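Local atomic coordinates of magnesium transporter MgtE (Enterococcus faecalis, PDB entry 2OUX), a protein that probably transports magnesium ions across the cell membrane as a homodimer, this chain being the cytosolic part with its N domain and paired CBS domains. Residues I212-G217 with V235-Y240. Numbering follows the deposited sequence.
Sequences ISVHVG and VPVTDY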
# COMPACT_ATOMS: atom_id res chain seq x y z
N ILE A 212 -8.64 8.08 -10.55
CA ILE A 212 -9.80 7.70 -9.76
C ILE A 212 -9.74 8.46 -8.43
O ILE A 212 -8.69 8.53 -7.79
CB ILE A 212 -9.79 6.17 -9.45
CG1 ILE A 212 -9.84 5.37 -10.75
CG2 ILE A 212 -10.95 5.80 -8.55
CD1 ILE A 212 -8.50 5.31 -11.49
N SER A 213 -10.88 9.02 -8.03
CA SER A 213 -10.96 9.76 -6.78
C SER A 213 -12.35 9.61 -6.19
O SER A 213 -13.25 9.09 -6.85
CB SER A 213 -10.66 11.25 -7.01
OG SER A 213 -11.63 11.86 -7.84
N VAL A 214 -12.51 10.08 -4.96
CA VAL A 214 -13.78 10.02 -4.25
C VAL A 214 -14.11 11.43 -3.78
O VAL A 214 -13.23 12.30 -3.72
CB VAL A 214 -13.69 9.08 -3.02
CG1 VAL A 214 -13.34 7.68 -3.48
CG2 VAL A 214 -12.64 9.59 -2.04
N HIS A 215 -15.38 11.66 -3.45
CA HIS A 215 -15.85 12.96 -2.99
C HIS A 215 -15.73 13.02 -1.47
O HIS A 215 -15.98 12.04 -0.79
CB HIS A 215 -17.31 13.19 -3.41
CG HIS A 215 -17.86 14.52 -2.98
ND1 HIS A 215 -17.46 15.71 -3.55
CD2 HIS A 215 -18.77 14.85 -2.03
CE1 HIS A 215 -18.10 16.71 -2.97
NE2 HIS A 215 -18.90 16.21 -2.04
N VAL A 216 -15.35 14.18 -0.94
CA VAL A 216 -15.17 14.32 0.50
C VAL A 216 -16.37 13.88 1.37
O VAL A 216 -16.21 13.49 2.53
CB VAL A 216 -14.76 15.77 0.85
CG1 VAL A 216 -15.86 16.75 0.44
CG2 VAL A 216 -14.44 15.88 2.32
N GLY A 217 -17.57 13.91 0.80
CA GLY A 217 -18.75 13.52 1.55
C GLY A 217 -19.18 12.07 1.38
O GLY A 217 -20.16 11.65 1.99
N VAL A 235 -6.14 6.82 -2.15
CA VAL A 235 -7.09 7.38 -3.11
C VAL A 235 -7.35 8.84 -2.79
O VAL A 235 -7.61 9.20 -1.64
CB VAL A 235 -8.42 6.56 -3.13
CG1 VAL A 235 -9.18 6.72 -1.82
CG2 VAL A 235 -9.26 7.00 -4.32
N PRO A 236 -7.27 9.71 -3.81
CA PRO A 236 -7.50 11.14 -3.62
C PRO A 236 -8.94 11.53 -3.32
O PRO A 236 -9.88 10.85 -3.72
CB PRO A 236 -6.97 11.76 -4.92
CG PRO A 236 -7.21 10.70 -5.92
CD PRO A 236 -6.85 9.42 -5.20
N VAL A 237 -9.09 12.63 -2.60
CA VAL A 237 -10.39 13.14 -2.19
C VAL A 237 -10.57 14.57 -2.70
O VAL A 237 -9.66 15.39 -2.60
CB VAL A 237 -10.52 13.14 -0.65
CG1 VAL A 237 -11.92 13.57 -0.24
CG2 VAL A 237 -10.20 11.77 -0.11
N THR A 238 -11.74 14.87 -3.25
CA THR A 238 -12.01 16.21 -3.78
C THR A 238 -13.39 16.70 -3.39
O THR A 238 -14.18 15.97 -2.78
CB THR A 238 -11.95 16.21 -5.32
OG1 THR A 238 -13.12 15.56 -5.84
CG2 THR A 238 -10.72 15.45 -5.82
N ASP A 239 -13.68 17.95 -3.74
CA ASP A 239 -15.00 18.52 -3.50
C ASP A 239 -15.72 18.39 -4.84
O ASP A 239 -15.17 17.84 -5.79
CB ASP A 239 -14.91 20.00 -3.10
CG ASP A 239 -14.09 20.82 -4.07
OD1 ASP A 239 -14.01 20.45 -5.26
OD2 ASP A 239 -13.53 21.84 -3.64
N TYR A 240 -16.95 18.88 -4.93
CA TYR A 240 -17.68 18.77 -6.19
C TYR A 240 -16.97 19.49 -7.33
O TYR A 240 -17.20 19.18 -8.50
CB TYR A 240 -19.10 19.33 -6.03
CG TYR A 240 -19.97 18.50 -5.12
CD1 TYR A 240 -20.24 17.16 -5.42
CD2 TYR A 240 -20.52 19.04 -3.96
CE1 TYR A 240 -21.05 16.39 -4.58
CE2 TYR A 240 -21.33 18.28 -3.12
CZ TYR A 240 -21.59 16.95 -3.43
OH TYR A 240 -22.37 16.20 -2.58
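With CG trans to its backbone N (chi1 -180°), His215 extends its imidazole beyond the end of the strand pairing, while Tyr240, whose CG lies beside its own backbone N (chi1 -68°), swings its phenol ring over one imidazole face. Histidine and tyrosine suit these places because two flat aromatic rings can lie against each other where the strands end. They stack face to face, slightly slid, centroids 3.7 Å apart and planes inclined by 23°; His215 CE1 lies above the centre of the phenol ring. The backbone around Asp239 and Tyr240 N borders the imidazole edge, and Val216 CG1 sits near the rim of the opposite face.

Next to the stack the two strands pair in parallel. Val214 N donates to Pro236 O at 3.0 Å, Val214 O accepts from Thr238 N, and Val216 N closes the ladder on Thr238 O at 2.8 Å. This pairing completes the beta-alpha-beta crossover of the second CBS domain, in which helix 220-230 links strand 214-215, at the edge of its sheet, to strand 234-238. Proline has no N-H to give Ile212 O; instead Pro236 CG lies 3.2 Å from Ile212 O, and the ladder begins at Pro236 O. Pro236 also lies close to a bound magnesium ion.

On the face opposite His215 and Thr238, beta-branched valines meet, Val214 CG2 to Val237 CG2 at 3.8 Å; Val237 CG1 also reaches CA of Val216, just past the strand, at 3.4 Å. Thr238, buried beside Leu185, satisfies its hydroxyl locally by donating from OG1 to Asp239 O at 3.1 Å.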